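Uncharacterized protein Atu1656 (Agrobacterium tumefaciens, PDB 2OJH) is of unknown function but belongs to the TolB family and folds as a six-bladed beta-propeller. Local coordinates at residues 26-30 against 282-286; 43-49 against 285-291. All coordinates share one frame; numbering follows the deposited sequence.

Contact 1: residues 26-30 against 282-286; sequences IFNIR and DGDEF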
loop_
_atom_site.group_PDB
_atom_site.type_symbol
_atom_site.label_atom_id
_atom_site.label_comp_id
_atom_site.label_asym_id
_atom_site.label_seq_id
_atom_site.Cartn_x
_atom_site.Cartn_y
_atom_site.Cartn_z
ATOM N N ILE A 26 -14.217 3.374 -5.271
ATOM C CA ILE A 26 -14.372 2.646 -4.015
ATOM C C ILE A 26 -15.243 1.443 -4.279
ATOM O O ILE A 26 -16.191 1.538 -5.057
ATOM C CB ILE A 26 -15.062 3.556 -2.995
ATOM C CG1 ILE A 26 -14.070 4.618 -2.498
ATOM C CG2 ILE A 26 -15.683 2.730 -1.867
ATOM C CD1 ILE A 26 -14.804 5.811 -1.812
ATOM N N PHE A 27 -14.892 0.298 -3.697
ATOM C CA PHE A 27 -15.694 -0.907 -3.847
ATOM C C PHE A 27 -16.077 -1.339 -2.439
ATOM O O PHE A 27 -15.226 -1.388 -1.522
ATOM C CB PHE A 27 -14.883 -1.999 -4.512
ATOM C CG PHE A 27 -15.657 -3.259 -4.809
ATOM C CD1 PHE A 27 -16.453 -3.343 -5.929
ATOM C CD2 PHE A 27 -15.545 -4.378 -3.973
ATOM C CE1 PHE A 27 -17.187 -4.523 -6.221
ATOM C CE2 PHE A 27 -16.236 -5.538 -4.239
ATOM C CZ PHE A 27 -17.064 -5.625 -5.380
ATOM N N ASN A 28 -17.360 -1.642 -2.278
ATOM C CA ASN A 28 -17.881 -2.105 -1.008
ATOM C C ASN A 28 -17.955 -3.621 -1.097
ATOM O O ASN A 28 -18.678 -4.162 -1.924
ATOM C CB ASN A 28 -19.248 -1.465 -0.721
ATOM C CG ASN A 28 -19.838 -1.909 0.623
ATOM O OD1 ASN A 28 -19.909 -3.100 0.911
ATOM N ND2 ASN A 28 -20.274 -0.942 1.444
ATOM N N ILE A 29 -17.188 -4.315 -0.257
ATOM C CA ILE A 29 -17.170 -5.767 -0.313
ATOM C C ILE A 29 -18.395 -6.449 0.307
ATOM O O ILE A 29 -18.620 -7.635 0.077
ATOM C CB ILE A 29 -15.871 -6.373 0.301
ATOM C CG1 ILE A 29 -15.793 -6.120 1.820
ATOM C CG2 ILE A 29 -14.608 -5.868 -0.443
ATOM C CD1 ILE A 29 -14.882 -7.192 2.578
ATOM N N ARG A 30 -19.186 -5.707 1.078
ATOM C CA ARG A 30 -20.399 -6.266 1.670
ATOM C C ARG A 30 -21.575 -6.273 0.679
ATOM O O ARG A 30 -22.267 -7.270 0.528
ATOM C CB ARG A 30 -20.771 -5.485 2.945
ATOM C CG ARG A 30 -19.618 -5.358 3.952
ATOM C CD ARG A 30 -18.968 -6.713 4.269
ATOM N NE ARG A 30 -17.860 -6.556 5.209
ATOM C CZ ARG A 30 -17.002 -7.514 5.536
ATOM N NH1 ARG A 30 -17.105 -8.730 5.004
ATOM N NH2 ARG A 30 -16.036 -7.258 6.407
ATOM N N ASP A 282 -13.963 1.330 8.442
ATOM C CA ASP A 282 -15.047 0.383 8.741
ATOM C C ASP A 282 -14.831 -1.030 8.187
ATOM O O ASP A 282 -15.618 -1.926 8.481
ATOM C CB ASP A 282 -16.418 0.925 8.294
ATOM C CG ASP A 282 -16.572 1.034 6.756
ATOM O OD1 ASP A 282 -15.873 0.335 5.963
ATOM O OD2 ASP A 282 -17.449 1.826 6.330
ATOM N N GLY A 283 -13.809 -1.218 7.356
ATOM C CA GLY A 283 -13.505 -2.556 6.818
ATOM C C GLY A 283 -14.503 -3.129 5.813
ATOM O O GLY A 283 -14.397 -4.305 5.433
ATOM N N ASP A 284 -15.440 -2.308 5.330
ATOM C CA ASP A 284 -16.434 -2.783 4.356
ATOM C C ASP A 284 -16.114 -2.345 2.940
ATOM O O ASP A 284 -16.667 -2.896 1.982
ATOM C CB ASP A 284 -17.827 -2.275 4.716
ATOM C CG ASP A 284 -18.279 -2.777 6.086
ATOM O OD1 ASP A 284 -17.937 -3.925 6.456
ATOM O OD2 ASP A 284 -18.963 -2.016 6.768
ATOM N N GLU A 285 -15.220 -1.371 2.818
ATOM C CA GLU A 285 -14.937 -0.776 1.510
ATOM C C GLU A 285 -13.457 -0.520 1.376
ATOM O O GLU A 285 -12.777 -0.262 2.377
ATOM C CB GLU A 285 -15.669 0.565 1.338
ATOM C CG GLU A 285 -17.151 0.463 1.527
ATOM C CD GLU A 285 -17.899 1.774 1.333
ATOM O OE1 GLU A 285 -17.413 2.838 1.759
ATOM O OE2 GLU A 285 -19.011 1.702 0.790
ATOM N N PHE A 286 -12.958 -0.605 0.150
ATOM C CA PHE A 286 -11.588 -0.149 -0.098
ATOM C C PHE A 286 -11.520 0.810 -1.296
ATOM O O PHE A 286 -12.363 0.732 -2.214
ATOM C CB PHE A 286 -10.653 -1.363 -0.259
ATOM C CG PHE A 286 -10.991 -2.228 -1.432
ATOM C CD1 PHE A 286 -10.526 -1.878 -2.684
ATOM C CD2 PHE A 286 -11.743 -3.404 -1.277
ATOM C CE1 PHE A 286 -10.819 -2.635 -3.793
ATOM C CE2 PHE A 286 -12.047 -4.200 -2.390
ATOM C CZ PHE A 286 -11.589 -3.826 -3.644
HETATM O O HOH W 1 -16.433 -4.547 8.493
#

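Contact 2: residues 43-49 against 285-291; sequences LFEAPNW and EFAYVRY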
loop_
_atom_site.group_PDB
_atom_site.type_symbol
_atom_site.label_atom_id
_atom_site.label_comp_id
_atom_site.label_asym_id
_atom_site.label_seq_id
_atom_site.Cartn_x
_atom_site.Cartn_y
_atom_site.Cartn_z
ATOM N N LEU A 43 -2.235 11.398 -13.742
ATOM C CA LEU A 43 -1.927 10.078 -13.193
ATOM C C LEU A 43 -1.919 10.168 -11.668
ATOM O O LEU A 43 -1.023 10.791 -11.075
ATOM C CB LEU A 43 -0.567 9.603 -13.727
ATOM C CG LEU A 43 -0.202 8.130 -13.550
ATOM C CD1 LEU A 43 -1.078 7.269 -14.438
ATOM C CD2 LEU A 43 1.261 7.954 -13.924
ATOM N N PHE A 44 -2.949 9.600 -11.042
ATOM C CA PHE A 44 -3.078 9.618 -9.593
ATOM C C PHE A 44 -2.973 8.183 -9.140
ATOM O O PHE A 44 -3.427 7.275 -9.854
ATOM C CB PHE A 44 -4.417 10.211 -9.156
ATOM C CG PHE A 44 -4.368 11.681 -8.929
ATOM C CD1 PHE A 44 -4.181 12.561 -9.996
ATOM C CD2 PHE A 44 -4.455 12.187 -7.637
ATOM C CE1 PHE A 44 -4.126 13.932 -9.791
ATOM C CE2 PHE A 44 -4.391 13.568 -7.421
ATOM C CZ PHE A 44 -4.222 14.431 -8.496
ATOM N N GLU A 45 -2.378 7.973 -7.964
ATOM C CA GLU A 45 -1.979 6.624 -7.559
ATOM C C GLU A 45 -2.233 6.295 -6.107
ATOM O O GLU A 45 -2.174 7.167 -5.252
ATOM C CB GLU A 45 -0.476 6.419 -7.882
ATOM C CG GLU A 45 -0.187 6.585 -9.394
ATOM C CD GLU A 45 1.217 6.244 -9.799
ATOM O OE1 GLU A 45 1.494 5.040 -9.984
ATOM O OE2 GLU A 45 2.034 7.185 -9.999
ATOM N N ALA A 46 -2.497 5.017 -5.837
ATOM C CA ALA A 46 -2.260 4.455 -4.477
ATOM C C ALA A 46 -2.985 5.131 -3.303
ATOM O O ALA A 46 -2.363 5.716 -2.383
ATOM C CB ALA A 46 -0.719 4.341 -4.206
ATOM N N PRO A 47 -4.329 5.054 -3.312
ATOM C CA PRO A 47 -5.083 5.743 -2.257
ATOM C C PRO A 47 -4.955 5.075 -0.866
ATOM O O PRO A 47 -4.994 3.833 -0.759
ATOM C CB PRO A 47 -6.532 5.659 -2.773
ATOM C CG PRO A 47 -6.566 4.401 -3.601
ATOM C CD PRO A 47 -5.207 4.355 -4.273
ATOM N N ASN A 48 -4.776 5.911 0.162
ATOM C CA ASN A 48 -5.091 5.567 1.559
ATOM C C ASN A 48 -6.457 6.159 1.906
ATOM O O ASN A 48 -6.921 7.103 1.262
ATOM C CB ASN A 48 -4.132 6.268 2.557
ATOM C CG ASN A 48 -2.671 5.984 2.309
ATOM O OD1 ASN A 48 -1.882 6.912 2.178
ATOM N ND2 ASN A 48 -2.290 4.708 2.245
ATOM N N TRP A 49 -7.081 5.631 2.959
ATOM C CA TRP A 49 -8.358 6.139 3.413
ATOM C C TRP A 49 -8.176 6.620 4.824
ATOM O O TRP A 49 -7.700 5.856 5.668
ATOM C CB TRP A 49 -9.383 5.004 3.380
ATOM C CG TRP A 49 -10.845 5.430 3.347
ATOM C CD1 TRP A 49 -11.467 6.411 4.104
ATOM C CD2 TRP A 49 -11.871 4.835 2.539
ATOM N NE1 TRP A 49 -12.823 6.440 3.810
ATOM C CE2 TRP A 49 -13.090 5.481 2.857
ATOM C CE3 TRP A 49 -11.877 3.784 1.595
ATOM C CZ2 TRP A 49 -14.310 5.134 2.234
ATOM C CZ3 TRP A 49 -13.083 3.448 0.977
ATOM C CH2 TRP A 49 -14.282 4.118 1.307
ATOM N N GLU A 285 -15.220 -1.371 2.818
ATOM C CA GLU A 285 -14.937 -0.776 1.510
ATOM C C GLU A 285 -13.457 -0.520 1.376
ATOM O O GLU A 285 -12.777 -0.262 2.377
ATOM C CB GLU A 285 -15.669 0.565 1.338
ATOM C CG GLU A 285 -17.151 0.463 1.527
ATOM C CD GLU A 285 -17.899 1.774 1.333
ATOM O OE1 GLU A 285 -17.413 2.838 1.759
ATOM O OE2 GLU A 285 -19.011 1.702 0.790
ATOM N N PHE A 286 -12.958 -0.605 0.150
ATOM C CA PHE A 286 -11.588 -0.149 -0.098
ATOM C C PHE A 286 -11.520 0.810 -1.296
ATOM O O PHE A 286 -12.363 0.732 -2.214
ATOM C CB PHE A 286 -10.653 -1.363 -0.259
ATOM C CG PHE A 286 -10.991 -2.228 -1.432
ATOM C CD1 PHE A 286 -10.526 -1.878 -2.684
ATOM C CD2 PHE A 286 -11.743 -3.404 -1.277
ATOM C CE1 PHE A 286 -10.819 -2.635 -3.793
ATOM C CE2 PHE A 286 -12.047 -4.200 -2.390
ATOM C CZ PHE A 286 -11.589 -3.826 -3.644
ATOM N N ALA A 287 -10.519 1.707 -1.290
ATOM C CA ALA A 287 -10.255 2.619 -2.392
ATOM C C ALA A 287 -9.191 2.009 -3.325
ATOM O O ALA A 287 -8.338 1.232 -2.879
ATOM C CB ALA A 287 -9.785 4.014 -1.843
ATOM N N TYR A 288 -9.283 2.342 -4.612
ATOM C CA TYR A 288 -8.364 1.844 -5.645
ATOM C C TYR A 288 -8.407 2.787 -6.863
ATOM O O TYR A 288 -9.311 3.635 -6.971
ATOM C CB TYR A 288 -8.707 0.389 -6.033
ATOM C CG TYR A 288 -10.048 0.258 -6.716
ATOM C CD1 TYR A 288 -11.236 0.234 -5.971
ATOM C CD2 TYR A 288 -10.135 0.186 -8.122
ATOM C CE1 TYR A 288 -12.487 0.155 -6.613
ATOM C CE2 TYR A 288 -11.370 0.112 -8.764
ATOM C CZ TYR A 288 -12.533 0.075 -7.998
ATOM O OH TYR A 288 -13.742 0.027 -8.615
ATOM N N VAL A 289 -7.431 2.670 -7.767
ATOM C CA VAL A 289 -7.439 3.459 -8.999
ATOM C C VAL A 289 -7.510 2.520 -10.171
ATOM O O VAL A 289 -6.707 1.605 -10.272
ATOM C CB VAL A 289 -6.191 4.366 -9.168
ATOM C CG1 VAL A 289 -6.400 5.400 -10.314
ATOM C CG2 VAL A 289 -5.860 5.102 -7.841
ATOM N N ARG A 290 -8.481 2.769 -11.044
ATOM C CA ARG A 290 -8.615 2.086 -12.315
ATOM C C ARG A 290 -8.012 3.057 -13.337
ATOM O O ARG A 290 -8.186 4.271 -13.227
ATOM C CB ARG A 290 -10.117 1.835 -12.585
ATOM C CG ARG A 290 -10.506 1.354 -13.984
ATOM C CD ARG A 290 -12.057 1.425 -14.183
ATOM N NE ARG A 290 -12.735 0.734 -13.090
ATOM C CZ ARG A 290 -12.993 -0.568 -13.072
ATOM N NH1 ARG A 290 -12.669 -1.337 -14.111
ATOM N NH2 ARG A 290 -13.596 -1.108 -12.015
ATOM N N TYR A 291 -7.311 2.524 -14.329
ATOM C CA TYR A 291 -6.706 3.379 -15.336
ATOM C C TYR A 291 -7.343 3.162 -16.689
ATOM O O TYR A 291 -8.083 2.205 -16.887
ATOM C CB TYR A 291 -5.184 3.180 -15.394
ATOM C CG TYR A 291 -4.527 3.551 -14.099
ATOM C CD1 TYR A 291 -4.245 4.884 -13.808
ATOM C CD2 TYR A 291 -4.255 2.581 -13.141
ATOM C CE1 TYR A 291 -3.676 5.249 -12.603
ATOM C CE2 TYR A 291 -3.684 2.923 -11.916
ATOM C CZ TYR A 291 -3.397 4.259 -11.669
ATOM O OH TYR A 291 -2.842 4.635 -10.492
#

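Contact 1: residues 26-30 against 282-286
Phe286, Asp284 and Glu285 bury the most surface here, and each answers a different part of residues 26-30. Phe286 pairs with Phe27 as an antiparallel hydrogen-bonded pair, its N donating to Phe27 O and its O accepting from Phe27 N at 3.0 Å. The two side chains run alongside each other in the same direction, with their planes 42° apart. Phe27 CB sits over one face of the Phe286 ring, nearer its margin than its centre, 4.2 Å from its centroid in a CH-pi contact. Ile29 meets this ring at its edge, CG2 lying 3.6 Å from Phe286 CE2.

On the other side of the sheet Asn28 and Glu285 form a non-hydrogen-bonded pair. Asn28 CG stands anti to its N (chi1 -179°), which carries the amide across the strands so that ND2 donates to Glu285 OE2 at 3.0 Å. The oxygen is met on its anti side but 31° out of the carboxylate plane, and the two planes are nearly perpendicular. Asn28 OD1 takes the N-H of Arg30 in an Asx turn, so the amide is fixed at both ends as the strand gives way to the turn.

Asp284 works through backbone and side chain: its O accepts from Ile29 N, while OD1 meets Arg30 NE at 2.9 Å in a nearly straight salt bridge. The carboxylate oxygen lies in the guanidinium plane, and Ile29 CD1 packs over one face of that group. A water donates to both Asp284 OD1 and Asp282 O.

The C-terminal strand 285-291 completes the antiparallel blade begun by strands 22-28 and 33-40, the Velcro closure familiar from beta-propellers. Strand 262-267 of the adjacent blade covers the phenylalanine side through Leu264 and Phe265, and Trp49 touches the opposite side.

Contact 2: residues 43-49 against 285-291
Strands 45-49 and 285-291 run antiparallel at 164° with their axes 6.1 Å apart at closest approach, yet no backbone hydrogen bond joins them, and side chains of two different sheets fill the gap between them. Trp49 contributes the largest surface. Its CG lies anti to the backbone N (chi1 -159°), and the six-membered part of the indole reaches strand 285-291 edge-on: CZ3 approaches Phe286 C at 3.8 Å, near the ring plane, while CE3 packs against Ala287 CB. At the far end of the indole, CH2 comes within 3.4 Å of Glu285 OE1, the carboxylate oxygen that does not take the bond from Asn28. The indole N-H itself turns to Gly53 O.

Pro47 points at the opposing strand and sets CG against Ala287 CB at 3.7 Å, with the same carbon resting near the peptide N of Tyr288. One atom along the proline ring, CD meets Val289 CG2 at 3.7 Å, so the pyrrolidine spans Ala287 and Val289, alternate residues that both point at strand 45-49.

Tyr291 supplies the polar link. Its hydroxyl donates to Phe44 O at 2.8 Å, tilted 22° from the carbonyl plane, with the carbonyl oxygen lying at the edge of the phenol ring. Val289 CG1 lies over one face of that ring, and Leu43 CD1 approaches its CE1 at 3.8 Å, the two side chains roughly perpendicular. Glu45 lays CG, its nearest atom, against the hydroxyl; its carboxylate is engaged by Arg245 and Asn88.

This is blade-to-blade packing in a propeller: apolar carbons supply most of the interface, the buried phenol oxygen is satisfied by a main-chain carbonyl, and the charged ends of Glu45 and Glu285 find their polar partners outside this pair of strands.

How the contacts relate
Strand 285-291 serves both contacts, but in different ways. In contact 1 it is a sheet neighbour, tied to strand 22-28 by main-chain hydrogen bonds within one blade; in contact 2 the side chains on its Glu285 face (Glu285, Ala287, Val289, Tyr291) meet residues 43-49 at the next sheet. Contact 1 lies farther out, about 16 Å from the chain centre to its own, and is partly buried, with a salt bridge and a bound water at its turn. Contact 2, about 10 Å out, is buried and mainly apolar. They meet where Ile26 CD1 packs on Trp49 CH2 at 3.6 Å, joining closure of the terminal blade to its seam with the next.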